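Local structure of putative lipoate-protein ligase A subunit 2 (Thermoplasma acidophilum DSM 1728, 3R07) at residues B[9-14]-B[18-23]; B[47-52]-B[67-72]. The protein is a putative subunit 2 of lipoate-protein ligase A, a small alpha/beta protein related to the C-terminal part of bacterial lipoate-protein ligases. All blocks are in the same frame, centred on the assembly; numbering follows the deposited sequence.

Contact 1: B[9-14]-B[18-23]; sequences SKNWKA and LIRVTL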
loop_
_atom_site.group_PDB
_atom_site.type_symbol
_atom_site.label_atom_id
_atom_site.label_comp_id
_atom_site.label_asym_id
_atom_site.label_seq_id
_atom_site.Cartn_x
_atom_site.Cartn_y
_atom_site.Cartn_z
ATOM N N SER B 9 11.811 -5.197 20.991
ATOM C CA SER B 9 11.359 -5.059 19.630
ATOM C C SER B 9 10.997 -6.423 19.126
ATOM O O SER B 9 11.753 -7.368 19.308
ATOM C CB SER B 9 12.462 -4.466 18.773
ATOM O OG SER B 9 12.485 -3.075 18.989
ATOM N N LYS B 10 9.853 -6.517 18.464
ATOM C CA LYS B 10 9.274 -7.795 18.113
ATOM C C LYS B 10 8.562 -7.719 16.755
ATOM O O LYS B 10 7.846 -6.764 16.490
ATOM C CB LYS B 10 8.280 -8.134 19.209
ATOM C CG LYS B 10 8.389 -9.515 19.752
ATOM C CD LYS B 10 7.216 -9.759 20.668
ATOM C CE LYS B 10 6.459 -10.966 20.198
ATOM N NZ LYS B 10 6.973 -12.144 20.894
ATOM N N ASN B 11 8.786 -8.709 15.894
ATOM C CA ASN B 11 8.014 -8.876 14.653
ATOM C C ASN B 11 6.969 -9.950 14.842
ATOM O O ASN B 11 7.116 -10.816 15.690
ATOM C CB ASN B 11 8.906 -9.309 13.495
ATOM C CG ASN B 11 10.142 -8.469 13.369
ATOM O OD1 ASN B 11 10.107 -7.240 13.491
ATOM N ND2 ASN B 11 11.257 -9.127 13.126
ATOM N N TRP B 12 5.911 -9.903 14.054
ATOM C CA TRP B 12 4.930 -10.972 14.066
ATOM C C TRP B 12 4.227 -11.135 12.724
ATOM O O TRP B 12 3.526 -10.225 12.301
ATOM C CB TRP B 12 3.901 -10.762 15.178
ATOM C CG TRP B 12 2.804 -11.793 15.118
ATOM C CD1 TRP B 12 1.473 -11.568 14.871
ATOM C CD2 TRP B 12 2.950 -13.218 15.269
ATOM N NE1 TRP B 12 0.784 -12.758 14.869
ATOM C CE2 TRP B 12 1.662 -13.789 15.111
ATOM C CE3 TRP B 12 4.043 -14.071 15.529
ATOM C CZ2 TRP B 12 1.433 -15.186 15.211
ATOM C CZ3 TRP B 12 3.817 -15.452 15.629
ATOM C CH2 TRP B 12 2.522 -15.995 15.465
ATOM N N LYS B 13 4.426 -12.282 12.060
ATOM C CA LYS B 13 3.677 -12.625 10.845
ATOM C C LYS B 13 2.239 -12.936 11.206
ATOM O O LYS B 13 1.976 -13.799 12.039
ATOM C CB LYS B 13 4.289 -13.817 10.102
ATOM C CG LYS B 13 5.342 -13.486 9.003
ATOM C CD LYS B 13 4.763 -12.683 7.810
ATOM C CE LYS B 13 3.786 -13.500 6.943
ATOM N NZ LYS B 13 2.638 -12.678 6.432
ATOM N N ALA B 14 1.313 -12.191 10.620
ATOM C CA ALA B 14 -0.103 -12.519 10.689
ATOM C C ALA B 14 -0.461 -13.231 9.373
ATOM O O ALA B 14 0.443 -13.524 8.569
ATOM C CB ALA B 14 -0.934 -11.258 10.891
ATOM N N LEU B 18 2.573 -7.981 8.749
ATOM C CA LEU B 18 3.665 -8.101 9.682
ATOM C C LEU B 18 3.505 -6.959 10.670
ATOM O O LEU B 18 3.571 -5.806 10.290
ATOM C CB LEU B 18 5.004 -8.031 8.933
ATOM C CG LEU B 18 6.317 -8.351 9.670
ATOM C CD1 LEU B 18 6.615 -9.857 9.789
ATOM C CD2 LEU B 18 7.505 -7.663 9.009
ATOM N N ILE B 19 3.245 -7.278 11.928
ATOM C CA ILE B 19 3.197 -6.261 12.977
ATOM C C ILE B 19 4.551 -6.145 13.682
ATOM O O ILE B 19 5.094 -7.139 14.153
ATOM C CB ILE B 19 2.089 -6.558 13.999
ATOM C CG1 ILE B 19 0.829 -7.069 13.277
ATOM C CG2 ILE B 19 1.827 -5.312 14.860
ATOM C CD1 ILE B 19 -0.403 -7.195 14.139
ATOM N N ARG B 20 5.128 -4.944 13.695
ATOM C CA ARG B 20 6.354 -4.686 14.471
ATOM C C ARG B 20 5.953 -3.866 15.658
ATOM O O ARG B 20 5.185 -2.910 15.520
ATOM C CB ARG B 20 7.393 -3.909 13.695
ATOM C CG ARG B 20 7.667 -4.379 12.301
ATOM C CD ARG B 20 8.886 -3.691 11.780
ATOM N NE ARG B 20 9.158 -4.036 10.394
ATOM C CZ ARG B 20 9.811 -5.123 9.986
ATOM N NH1 ARG B 20 10.258 -6.007 10.864
ATOM N NH2 ARG B 20 10.014 -5.334 8.690
ATOM N N VAL B 21 6.463 -4.239 16.826
ATOM C CA VAL B 21 6.187 -3.494 18.055
ATOM C C VAL B 21 7.487 -3.112 18.740
ATOM O O VAL B 21 8.421 -3.904 18.738
ATOM C CB VAL B 21 5.325 -4.312 19.050
ATOM C CG1 VAL B 21 5.046 -3.476 20.236
ATOM C CG2 VAL B 21 4.012 -4.715 18.446
ATOM N N THR B 22 7.553 -1.910 19.306
ATOM C CA THR B 22 8.620 -1.565 20.262
ATOM C C THR B 22 8.025 -1.093 21.599
ATOM O O THR B 22 7.302 -0.088 21.642
ATOM C CB THR B 22 9.622 -0.506 19.714
ATOM O OG1 THR B 22 10.507 -1.126 18.780
ATOM C CG2 THR B 22 10.484 0.105 20.861
ATOM N N LEU B 23 8.313 -1.826 22.679
ATOM C CA LEU B 23 7.813 -1.453 24.005
ATOM C C LEU B 23 8.910 -1.010 24.935
ATOM O O LEU B 23 9.989 -1.592 24.974
ATOM C CB LEU B 23 7.070 -2.600 24.670
ATOM C CG LEU B 23 5.658 -2.877 24.196
ATOM C CD1 LEU B 23 5.732 -4.109 23.351
ATOM C CD2 LEU B 23 4.745 -3.113 25.378
#
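Strands 5-13 and 18-26 form an antiparallel beta hairpin, and this contact lies at its turn-proximal half. K10 and V21 are a hydrogen-bonded pair. K10 N donates to V21 O at 3.0 Å, and V21 N donates to K10 O at 2.9 Å. Nearer the turn, I19 N bonds to W12 O at 3.0 Å. The return bond from W12 N to I19 O is bent and weak.

S9, N11, K13, L18, R20 and T22 share one face. Here S9 OG and T22 OG1 are hydrogen-bonded at 2.8 Å. N11 and R20 lie side by side and point the same way. R20 NH1 gives a hydrogen bond of 2.9 Å to N11 OD1. The amide oxygen sits at the edge of the guanidinium, but NH1 stands above the amide carbonyl plane, and the two planes are 81° apart. Outside the hairpin, R20 NE has a salt-bridge partner in an acidic side chain of another protein chain. L18 CD1 meets K13 CD at 3.9 Å, and these two side chains cross at about a right angle.

The hairpin supplies the first two strands of a three-stranded antiparallel sheet, with 18-26 in the middle and 29-36 on its other side. The face with K10, W12, I19 and V21 is turned to helix 83-88: I19 touches F84 and V21 touches L88. W12 NE1 is hydrogen-bonded to D83, and K10 NZ to the carbonyl of R89.

Contact 2: B[47-52]-B[67-72]; sequences INRLED and RDFYNQ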
loop_
_atom_site.group_PDB
_atom_site.type_symbol
_atom_site.label_atom_id
_atom_site.label_comp_id
_atom_site.label_asym_id
_atom_site.label_seq_id
_atom_site.Cartn_x
_atom_site.Cartn_y
_atom_site.Cartn_z
ATOM N N ILE B 47 -4.499 3.639 14.696
ATOM C CA ILE B 47 -3.203 3.201 15.170
ATOM C C ILE B 47 -2.707 4.097 16.300
ATOM O O ILE B 47 -2.061 3.629 17.220
ATOM C CB ILE B 47 -2.155 3.142 14.019
ATOM C CG1 ILE B 47 -0.941 2.303 14.434
ATOM C CG2 ILE B 47 -1.758 4.533 13.552
ATOM C CD1 ILE B 47 -1.272 0.836 14.709
ATOM N N ASN B 48 -3.002 5.388 16.223
ATOM C CA ASN B 48 -2.615 6.317 17.290
ATOM C C ASN B 48 -3.417 6.126 18.570
ATOM O O ASN B 48 -2.921 6.402 19.651
ATOM C CB ASN B 48 -2.773 7.755 16.827
ATOM C CG ASN B 48 -1.906 8.080 15.656
ATOM O OD1 ASN B 48 -2.372 8.653 14.681
ATOM N ND2 ASN B 48 -0.630 7.709 15.733
ATOM N N ARG B 49 -4.664 5.678 18.423
ATOM C CA ARG B 49 -5.538 5.421 19.555
ATOM C C ARG B 49 -5.015 4.182 20.285
ATOM O O ARG B 49 -4.969 4.168 21.511
ATOM C CB ARG B 49 -7.012 5.234 19.117
ATOM C CG ARG B 49 -8.073 5.957 20.006
ATOM C CD ARG B 49 -9.560 5.459 19.839
ATOM N NE ARG B 49 -9.964 5.174 18.455
ATOM C CZ ARG B 49 -10.427 3.991 18.022
ATOM N NH1 ARG B 49 -10.573 2.965 18.866
ATOM N NH2 ARG B 49 -10.755 3.825 16.733
ATOM N N LEU B 50 -4.598 3.167 19.534
ATOM C CA LEU B 50 -4.128 1.922 20.117
ATOM C C LEU B 50 -2.836 2.130 20.907
ATOM O O LEU B 50 -2.638 1.519 21.950
ATOM C CB LEU B 50 -3.934 0.856 19.037
ATOM C CG LEU B 50 -3.559 -0.576 19.446
ATOM C CD1 LEU B 50 -4.480 -1.129 20.530
ATOM C CD2 LEU B 50 -3.528 -1.510 18.242
ATOM N N GLU B 51 -1.959 2.997 20.422
ATOM C CA GLU B 51 -0.744 3.319 21.160
ATOM C C GLU B 51 -1.075 4.140 22.424
ATOM O O GLU B 51 -0.495 3.917 23.489
ATOM C CB GLU B 51 0.265 4.065 20.269
ATOM C CG GLU B 51 0.972 3.223 19.210
ATOM C CD GLU B 51 1.767 4.081 18.220
ATOM O OE1 GLU B 51 1.466 5.283 18.108
ATOM O OE2 GLU B 51 2.693 3.571 17.551
ATOM N N ASP B 52 -2.003 5.087 22.297
ATOM C CA ASP B 52 -2.411 5.957 23.409
ATOM C C ASP B 52 -3.059 5.184 24.547
ATOM O O ASP B 52 -2.921 5.552 25.711
ATOM C CB ASP B 52 -3.371 7.045 22.921
ATOM C CG ASP B 52 -2.667 8.126 22.108
ATOM O OD1 ASP B 52 -1.411 8.069 22.018
ATOM O OD2 ASP B 52 -3.367 9.024 21.563
ATOM N N ARG B 67 -9.146 -5.971 22.906
ATOM C CA ARG B 67 -10.548 -6.330 22.703
ATOM C C ARG B 67 -11.434 -5.101 22.799
ATOM O O ARG B 67 -12.370 -4.967 22.017
ATOM C CB ARG B 67 -10.999 -7.413 23.694
ATOM C CG ARG B 67 -10.206 -8.724 23.604
ATOM C CD ARG B 67 -10.914 -9.891 24.340
ATOM N NE ARG B 67 -10.000 -10.974 24.754
ATOM C CZ ARG B 67 -9.406 -11.852 23.931
ATOM N NH1 ARG B 67 -9.593 -11.796 22.612
ATOM N NH2 ARG B 67 -8.603 -12.790 24.429
ATOM N N ASP B 68 -11.127 -4.204 23.736
ATOM C CA ASP B 68 -11.858 -2.931 23.866
ATOM C C ASP B 68 -11.797 -2.157 22.551
ATOM O O ASP B 68 -12.840 -1.921 21.925
ATOM C CB ASP B 68 -11.314 -2.094 25.049
ATOM C CG ASP B 68 -11.595 -0.576 24.917
ATOM O OD1 ASP B 68 -11.876 -0.083 23.803
ATOM O OD2 ASP B 68 -11.502 0.148 25.936
ATOM N N PHE B 69 -10.568 -1.773 22.175
ATOM C CA PHE B 69 -10.184 -1.102 20.924
ATOM C C PHE B 69 -10.973 -1.566 19.704
ATOM O O PHE B 69 -11.607 -0.750 19.025
ATOM C CB PHE B 69 -8.684 -1.355 20.720
ATOM C CG PHE B 69 -8.109 -0.829 19.432
ATOM C CD1 PHE B 69 -7.983 0.535 19.211
ATOM C CD2 PHE B 69 -7.627 -1.712 18.476
ATOM C CE1 PHE B 69 -7.426 1.012 18.053
ATOM C CE2 PHE B 69 -7.070 -1.244 17.308
ATOM C CZ PHE B 69 -6.967 0.127 17.097
ATOM N N TYR B 70 -10.919 -2.871 19.438
ATOM C CA TYR B 70 -11.744 -3.500 18.416
ATOM C C TYR B 70 -13.283 -3.286 18.584
ATOM O O TYR B 70 -13.984 -3.026 17.597
ATOM C CB TYR B 70 -11.407 -4.982 18.318
ATOM C CG TYR B 70 -10.202 -5.305 17.460
ATOM C CD1 TYR B 70 -10.359 -5.744 16.145
ATOM C CD2 TYR B 70 -8.905 -5.200 17.962
ATOM C CE1 TYR B 70 -9.258 -6.058 15.345
ATOM C CE2 TYR B 70 -7.786 -5.511 17.163
ATOM C CZ TYR B 70 -7.975 -5.940 15.858
ATOM O OH TYR B 70 -6.895 -6.257 15.057
ATOM N N ASN B 71 -13.805 -3.380 19.810
ATOM C CA ASN B 71 -15.234 -3.106 20.066
ATOM C C ASN B 71 -15.673 -1.651 19.811
ATOM O O ASN B 71 -16.870 -1.341 19.901
ATOM C CB ASN B 71 -15.646 -3.532 21.487
ATOM C CG ASN B 71 -15.365 -4.992 21.764
ATOM O OD1 ASN B 71 -15.419 -5.839 20.870
ATOM N ND2 ASN B 71 -15.044 -5.295 23.012
ATOM N N GLN B 72 -14.725 -0.760 19.515
ATOM C CA GLN B 72 -15.086 0.576 19.021
ATOM C C GLN B 72 -15.242 0.554 17.507
ATOM O O GLN B 72 -15.467 1.590 16.895
ATOM C CB GLN B 72 -14.077 1.646 19.442
ATOM C CG GLN B 72 -14.195 2.064 20.899
ATOM C CD GLN B 72 -12.856 2.485 21.485
ATOM O OE1 GLN B 72 -12.478 3.660 21.441
ATOM N NE2 GLN B 72 -12.130 1.520 22.044
#
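L50 and F69 make the apolar part of the contact between helices 46-54 and 62-70. L50 lies over one face of the F69 ring. Its CB is 3.9 Å from the ring centroid and 23° off the ring normal, a CH-pi contact. The methyls continue over the ring: L50 CD1 is 3.8 Å from F69 CG, and L50 CD2 is 3.7 Å from F69 CE2. The phenyl reaches across because F69 CG is trans to the backbone N (chi1 176°).

The two helices belong to the helical part of this small alpha/beta protein, beside the three-stranded sheet. L50 also touches I35 of strand 29-36 and F84 of helix 83-88. F69 reaches S46 and M53 of the facing helix.

A second kind of contact sets an arginine against the ring. F69 CE1 lies over one face of the R49 guanidinium. R49 NH1, 3.6 Å from F69 CD1, meets the ring obliquely.

The polar approach is between R49 and Q72. Q72 OE1 is 3.3 Å from R49 NH1, with guanidinium and amide planes 50° apart. R49 also packs on V74, and Q72 on M53.

Contact 1 and contact 2 lie on opposite sides of the chain's centre. Their centres are about 17 Å apart, their nearest atoms are about 7 Å apart, and they do not touch. Along the chain they follow in series: the hairpin of contact 1 closes before the helix pair of contact 2 begins. Strand 29-36 links them: it pairs with 18-26, and its I35 touches both I19 and L50. Helix 83-88 is a second bridge, since F84 meets I19 from contact 1 and L50 from contact 2. All four segments belong to the region related to the C-terminus of bacterial lipoate-protein ligases.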